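Local coordinates for putative S-adenosylmethionine-dependent methyltransferase (Bacteroides thetaiotaomicron, PDB 1WYZ), which probably transfers methyl groups from S-adenosylmethionine as a member of the RsmI-like methyltransferase family, though its own substrate is not established, at residues A[186-197]-A[208-217]. Numbering follows the deposited sequence.
Sequences LQNCRPQTKLCI and IQTRTVKDWK
W216 and L195 meet across an antiparallel beta hairpin, strands 194-199 and 207-212, at the edge of the chain's mixed sheet; it illustrates how a side chain just past a strand can fold back to bond its neighbour's backbone. W216 CB leads into an indole that crosses L195 at about a right angle, its CD1 lying 3.8 Å from L195 CB. Next comes NE1, which donates to L195 O at 2.7 Å, nearly straight at 173°, with the oxygen in the ring plane. R211 N reaches the same L195 O from the opposite face of the carbonyl, so one oxygen takes two bonds. At the far rim, CZ2 and CH2 lie under I197 CD1, which makes a CH-pi contact over the six-membered ring, while R211 CD covers the other face. A leucine here would probably cost L195 O its indole donor and leave a gap against I197 CD1. Beyond the strands, V213 CG1 packs 3.7 Å from L186 CB, tying helix 178-188 to the turn after the hairpin. With OG1 anti to the backbone N (chi1 -167°), T212 directs its hydroxyl onto a lone pair of P191 O, 2.6 Å away, an oxygen that also accepts from K214 N.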
ATOM      1  N   LEU A 186      18.443  12.737 -12.548  1.00 44.82           N
ATOM      2  CA  LEU A 186      18.630  14.122 -12.968  1.00 46.43           C
ATOM      3  C   LEU A 186      19.367  14.302 -14.294  1.00 46.90           C
ATOM      4  O   LEU A 186      19.372  15.394 -14.871  1.00 46.45           O
ATOM      5  CB  LEU A 186      19.325  14.908 -11.856  1.00 87.18           C
ATOM      6  CG  LEU A 186      20.677  14.399 -11.354  1.00 90.21           C
ATOM      7  CD1 LEU A 186      21.787  14.867 -12.297  1.00 90.80           C
ATOM      8  CD2 LEU A 186      20.919  14.931  -9.938  1.00 91.47           C
ATOM      9  N   GLN A 187      19.990  13.237 -14.784  1.00 40.75           N
ATOM     10  CA  GLN A 187      20.673  13.319 -16.064  1.00 41.14           C
ATOM     11  C   GLN A 187      19.684  13.005 -17.181  1.00 39.64           C
ATOM     12  O   GLN A 187      19.642  13.698 -18.196  1.00 40.50           O
ATOM     13  CB  GLN A 187      21.841  12.335 -16.134  1.00 54.04           C
ATOM     14  CG  GLN A 187      22.982  12.685 -15.212  1.00 55.91           C
ATOM     15  CD  GLN A 187      23.571  14.029 -15.541  1.00 56.77           C
ATOM     16  OE1 GLN A 187      24.171  14.678 -14.688  1.00 58.37           O
ATOM     17  NE2 GLN A 187      23.409  14.457 -16.788  1.00 55.55           N
ATOM     18  N   ASN A 188      18.866  11.977 -16.969  1.00 44.08           N
ATOM     19  CA  ASN A 188      17.889  11.536 -17.967  1.00 42.57           C
ATOM     20  C   ASN A 188      16.475  12.119 -17.904  1.00 41.82           C
ATOM     21  O   ASN A 188      15.763  12.118 -18.910  1.00 42.43           O
ATOM     22  CB  ASN A 188      17.780  10.010 -17.935  1.00 41.51           C
ATOM     23  CG  ASN A 188      19.130   9.333 -17.973  1.00 40.38           C
ATOM     24  OD1 ASN A 188      19.741   9.082 -16.930  1.00 39.09           O
ATOM     25  ND2 ASN A 188      19.619   9.052 -19.176  1.00 37.84           N
ATOM     26  N   CYS A 189      16.061  12.613 -16.743  1.00 37.12           N
ATOM     27  CA  CYS A 189      14.715  13.157 -16.613  1.00 34.40           C
ATOM     28  C   CYS A 189      14.615  14.639 -16.918  1.00 34.54           C
ATOM     29  O   CYS A 189      15.619  15.358 -16.888  1.00 31.94           O
ATOM     30  CB  CYS A 189      14.167  12.868 -15.217  1.00 40.28           C
ATOM     31  SG  CYS A 189      13.832  11.091 -14.947  1.00 42.01           S
ATOM     32  N   ARG A 190      13.395  15.087 -17.225  1.00 38.97           N
ATOM     33  CA  ARG A 190      13.140  16.485 -17.555  1.00 38.30           C
ATOM     34  C   ARG A 190      13.350  17.368 -16.347  1.00 36.21           C
ATOM     35  O   ARG A 190      13.216  16.924 -15.211  1.00 34.73           O
ATOM     36  CB  ARG A 190      11.697  16.699 -18.025  1.00 59.78           C
ATOM     37  CG  ARG A 190      11.270  15.960 -19.274  1.00 64.24           C
ATOM     38  CD  ARG A 190       9.956  16.545 -19.758  1.00 68.25           C
ATOM     39  NE  ARG A 190       9.249  15.620 -20.634  1.00 76.15           N
ATOM     40  CZ  ARG A 190       8.828  14.417 -20.254  1.00 77.71           C
ATOM     41  NH1 ARG A 190       9.049  14.008 -19.012  1.00 80.84           N
ATOM     42  NH2 ARG A 190       8.188  13.626 -21.109  1.00 76.97           N
ATOM     43  N   PRO A 191      13.666  18.646 -16.576  1.00 35.28           N
ATOM     44  CA  PRO A 191      13.876  19.551 -15.442  1.00 35.14           C
ATOM     45  C   PRO A 191      12.612  19.859 -14.619  1.00 36.31           C
ATOM     46  O   PRO A 191      12.699  20.105 -13.409  1.00 35.59           O
ATOM     47  CB  PRO A 191      14.495  20.794 -16.097  1.00 25.05           C
ATOM     48  CG  PRO A 191      13.989  20.743 -17.501  1.00 26.96           C
ATOM     49  CD  PRO A 191      14.048  19.280 -17.845  1.00 25.22           C
ATOM     50  N   GLN A 192      11.442  19.817 -15.255  1.00 36.43           N
ATOM     51  CA  GLN A 192      10.203  20.114 -14.537  1.00 37.78           C
ATOM     52  C   GLN A 192       9.512  18.911 -13.898  1.00 37.03           C
ATOM     53  O   GLN A 192       8.626  19.070 -13.052  1.00 35.92           O
ATOM     54  CB  GLN A 192       9.229  20.866 -15.449  1.00 48.28           C
ATOM     55  CG  GLN A 192       9.680  22.302 -15.758  1.00 52.52           C
ATOM     56  CD  GLN A 192       9.895  23.133 -14.495  1.00 54.53           C
ATOM     57  OE1 GLN A 192      10.305  24.297 -14.559  1.00 58.32           O
ATOM     58  NE2 GLN A 192       9.615  22.539 -13.339  1.00 54.01           N
ATOM     59  N   THR A 193       9.912  17.706 -14.298  1.00 32.53           N
ATOM     60  CA  THR A 193       9.332  16.502 -13.722  1.00 29.20           C
ATOM     61  C   THR A 193       9.645  16.583 -12.226  1.00 30.13           C
ATOM     62  O   THR A 193      10.679  17.142 -11.839  1.00 29.02           O
ATOM     63  CB  THR A 193       9.989  15.229 -14.309  1.00 27.80           C
ATOM     64  OG1 THR A 193       9.741  15.158 -15.722  1.00 26.92           O
ATOM     65  CG2 THR A 193       9.440  13.985 -13.639  1.00 25.63           C
ATOM     66  N   LYS A 194       8.751  16.055 -11.386  1.00 38.03           N
ATOM     67  CA  LYS A 194       8.964  16.070  -9.936  1.00 35.29           C
ATOM     68  C   LYS A 194       9.494  14.738  -9.451  1.00 34.42           C
ATOM     69  O   LYS A 194       9.053  13.673  -9.906  1.00 32.63           O
ATOM     70  CB  LYS A 194       7.669  16.389  -9.173  1.00 28.49           C
ATOM     71  CG  LYS A 194       7.247  17.856  -9.226  1.00 31.06           C
ATOM     72  CD  LYS A 194       6.185  18.196  -8.171  1.00 29.32           C
ATOM     73  CE  LYS A 194       5.938  19.699  -8.117  1.00 31.13           C
ATOM     74  NZ  LYS A 194       5.136  20.119  -6.928  1.00 27.51           N
ATOM     75  N   LEU A 195      10.433  14.811  -8.517  1.00 29.79           N
ATOM     76  CA  LEU A 195      11.036  13.629  -7.928  1.00 29.04           C
ATOM     77  C   LEU A 195      10.926  13.687  -6.408  1.00 30.98           C
ATOM     78  O   LEU A 195      11.333  14.673  -5.799  1.00 31.78           O
ATOM     79  CB  LEU A 195      12.512  13.545  -8.318  1.00 21.10           C
ATOM     80  CG  LEU A 195      13.310  12.636  -7.379  1.00 18.37           C
ATOM     81  CD1 LEU A 195      12.768  11.228  -7.492  1.00 17.09           C
ATOM     82  CD2 LEU A 195      14.788  12.658  -7.721  1.00 18.09           C
ATOM     83  N   CYS A 196      10.379  12.635  -5.797  1.00 33.35           N
ATOM     84  CA  CYS A 196      10.258  12.571  -4.346  1.00 32.31           C
ATOM     85  C   CYS A 196      11.209  11.506  -3.801  1.00 34.97           C
ATOM     86  O   CYS A 196      11.169  10.350  -4.226  1.00 35.79           O
ATOM     87  CB  CYS A 196       8.824  12.223  -3.937  1.00 32.92           C
ATOM     88  SG  CYS A 196       8.593  11.915  -2.138  1.00 32.73           S
ATOM     89  N   ILE A 197      12.064  11.897  -2.865  1.00 34.05           N
ATOM     90  CA  ILE A 197      12.990  10.963  -2.258  1.00 34.94           C
ATOM     91  C   ILE A 197      12.426  10.632  -0.894  1.00 35.89           C
ATOM     92  O   ILE A 197      12.110  11.532  -0.123  1.00 39.12           O
ATOM     93  CB  ILE A 197      14.391  11.592  -2.098  1.00 41.19           C
ATOM     94  CG1 ILE A 197      15.066  11.702  -3.470  1.00 40.38           C
ATOM     95  CG2 ILE A 197      15.228  10.767  -1.120  1.00 40.54           C
ATOM     96  CD1 ILE A 197      16.306  12.592  -3.506  1.00 49.32           C
ATOM     97  N   ILE A 208      11.550  12.656   3.711  1.00 27.06           N
ATOM     98  CA  ILE A 208      10.593  12.510   2.618  1.00 27.23           C
ATOM     99  C   ILE A 208      10.243  13.896   2.154  1.00 30.38           C
ATOM    100  O   ILE A 208       9.427  14.590   2.762  1.00 29.82           O
ATOM    101  CB  ILE A 208       9.287  11.849   3.040  1.00 18.19           C
ATOM    102  CG1 ILE A 208       9.576  10.539   3.784  1.00 17.67           C
ATOM    103  CG2 ILE A 208       8.416  11.634   1.788  1.00 16.44           C
ATOM    104  CD1 ILE A 208       8.375   9.932   4.501  1.00 44.18           C
ATOM    105  N   GLN A 209      10.855  14.281   1.047  1.00 39.78           N
ATOM    106  CA  GLN A 209      10.685  15.603   0.489  1.00 40.20           C
ATOM    107  C   GLN A 209      10.477  15.497  -1.011  1.00 38.86           C
ATOM    108  O   GLN A 209      11.097  14.668  -1.676  1.00 35.75           O
ATOM    109  CB  GLN A 209      11.950  16.398   0.806  1.00 57.19           C
ATOM    110  CG  GLN A 209      11.909  17.863   0.489  1.00 62.67           C
ATOM    111  CD  GLN A 209      13.162  18.562   0.983  1.00 65.48           C
ATOM    112  OE1 GLN A 209      14.276  18.220   0.580  1.00 64.36           O
ATOM    113  NE2 GLN A 209      12.986  19.539   1.866  1.00 67.07           N
ATOM    114  N   THR A 210       9.589  16.330  -1.536  1.00 42.03           N
ATOM    115  CA  THR A 210       9.315  16.346  -2.964  1.00 41.59           C
ATOM    116  C   THR A 210       9.961  17.579  -3.556  1.00 42.02           C
ATOM    117  O   THR A 210      10.016  18.630  -2.927  1.00 41.76           O
ATOM    118  CB  THR A 210       7.816  16.387  -3.261  1.00 31.60           C
ATOM    119  OG1 THR A 210       7.242  15.122  -2.923  1.00 32.97           O
ATOM    120  CG2 THR A 210       7.571  16.665  -4.731  1.00 30.19           C
ATOM    121  N   ARG A 211      10.430  17.455  -4.785  1.00 44.24           N
ATOM    122  CA  ARG A 211      11.092  18.570  -5.413  1.00 45.00           C
ATOM    123  C   ARG A 211      11.424  18.246  -6.857  1.00 44.25           C
ATOM    124  O   ARG A 211      11.762  17.111  -7.191  1.00 44.80           O
ATOM    125  CB  ARG A 211      12.350  18.866  -4.612  1.00 52.43           C
ATOM    126  CG  ARG A 211      13.388  19.669  -5.298  1.00 54.41           C
ATOM    127  CD  ARG A 211      14.625  19.628  -4.441  1.00 57.60           C
ATOM    128  NE  ARG A 211      14.358  20.152  -3.111  1.00 58.92           N
ATOM    129  CZ  ARG A 211      15.230  20.119  -2.115  1.00 61.28           C
ATOM    130  NH1 ARG A 211      16.427  19.577  -2.306  1.00 61.47           N
ATOM    131  NH2 ARG A 211      14.910  20.630  -0.932  1.00 60.65           N
ATOM    132  N   THR A 212      11.318  19.258  -7.710  1.00 42.12           N
ATOM    133  CA  THR A 212      11.594  19.106  -9.131  1.00 39.85           C
ATOM    134  C   THR A 212      13.049  18.688  -9.392  1.00 39.99           C
ATOM    135  O   THR A 212      13.948  18.969  -8.586  1.00 39.71           O
ATOM    136  CB  THR A 212      11.285  20.423  -9.878  1.00 32.73           C
ATOM    137  OG1 THR A 212      11.276  20.179 -11.286  1.00 36.41           O
ATOM    138  CG2 THR A 212      12.333  21.485  -9.564  1.00 29.32           C
ATOM    139  N   VAL A 213      13.285  18.014 -10.517  1.00 36.75           N
ATOM    140  CA  VAL A 213      14.638  17.572 -10.860  1.00 37.10           C
ATOM    141  C   VAL A 213      15.622  18.745 -10.938  1.00 38.65           C
ATOM    142  O   VAL A 213      16.778  18.619 -10.528  1.00 37.33           O
ATOM    143  CB  VAL A 213      14.640  16.801 -12.193  1.00 35.50           C
ATOM    144  CG1 VAL A 213      16.068  16.543 -12.661  1.00 32.89           C
ATOM    145  CG2 VAL A 213      13.921  15.485 -12.008  1.00 34.33           C
ATOM    146  N   LYS A 214      15.155  19.876 -11.464  1.00 29.51           N
ATOM    147  CA  LYS A 214      15.980  21.072 -11.576  1.00 31.84           C
ATOM    148  C   LYS A 214      16.419  21.538 -10.192  1.00 31.50           C
ATOM    149  O   LYS A 214      17.571  21.906  -9.995  1.00 28.38           O
ATOM    150  CB  LYS A 214      15.203  22.201 -12.259  1.00 50.33           C
ATOM    151  CG  LYS A 214      15.997  23.496 -12.415  1.00 53.63           C
ATOM    152  CD  LYS A 214      15.102  24.676 -12.762  1.00 54.09           C
ATOM    153  CE  LYS A 214      15.920  25.932 -13.012  1.00 54.59           C
ATOM    154  NZ  LYS A 214      16.805  25.806 -14.215  1.00 56.66           N
ATOM    155  N   ASP A 215      15.493  21.523  -9.235  1.00 49.74           N
ATOM    156  CA  ASP A 215      15.803  21.962  -7.873  1.00 52.58           C
ATOM    157  C   ASP A 215      16.507  20.919  -7.014  1.00 53.75           C
ATOM    158  O   ASP A 215      16.933  21.225  -5.904  1.00 54.41           O
ATOM    159  CB  ASP A 215      14.538  22.464  -7.157  1.00 56.95           C
ATOM    160  CG  ASP A 215      14.097  23.847  -7.641  1.00 61.17           C
ATOM    161  OD1 ASP A 215      14.909  24.799  -7.547  1.00 61.46           O
ATOM    162  OD2 ASP A 215      12.943  23.981  -8.114  1.00 61.05           O
ATOM    163  N   TRP A 216      16.628  19.695  -7.517  1.00 36.96           N
ATOM    164  CA  TRP A 216      17.320  18.656  -6.768  1.00 39.89           C
ATOM    165  C   TRP A 216      18.820  18.779  -7.029  1.00 44.40           C
ATOM    166  O   TRP A 216      19.639  18.481  -6.157  1.00 43.32           O
ATOM    167  CB  TRP A 216      16.829  17.262  -7.178  1.00 44.11           C
ATOM    168  CG  TRP A 216      15.745  16.694  -6.281  1.00 39.68           C
ATOM    169  CD1 TRP A 216      14.507  16.270  -6.659  1.00 39.50           C
ATOM    170  CD2 TRP A 216      15.832  16.461  -4.865  1.00 36.31           C
ATOM    171  NE1 TRP A 216      13.815  15.783  -5.570  1.00 38.15           N
ATOM    172  CE2 TRP A 216      14.606  15.891  -4.457  1.00 36.24           C
ATOM    173  CE3 TRP A 216      16.830  16.676  -3.903  1.00 33.80           C
ATOM    174  CZ2 TRP A 216      14.346  15.532  -3.127  1.00 34.51           C
ATOM    175  CZ3 TRP A 216      16.575  16.319  -2.578  1.00 34.56           C
ATOM    176  CH2 TRP A 216      15.340  15.752  -2.203  1.00 34.03           C
ATOM    177  N   LYS A 217      19.167  19.239  -8.231  1.00 75.68           N
ATOM    178  CA  LYS A 217      20.563  19.404  -8.628  1.00 81.84           C
ATOM    179  C   LYS A 217      21.395  19.818  -7.434  1.00 85.65           C
ATOM    180  O   LYS A 217      22.327  19.118  -7.038  1.00 86.46           O
ATOM    181  CB  LYS A 217      20.673  20.456  -9.731  1.00 88.48           C
ATOM    182  CG  LYS A 217      19.929  20.081 -11.012  1.00 90.96           C
ATOM    183  CD  LYS A 217      20.516  18.821 -11.654  1.00 91.26           C
ATOM    184  CE  LYS A 217      19.717  18.383 -12.876  1.00 89.93           C
ATOM    185  NZ  LYS A 217      19.692  19.409 -13.952  1.00 89.77           N
TER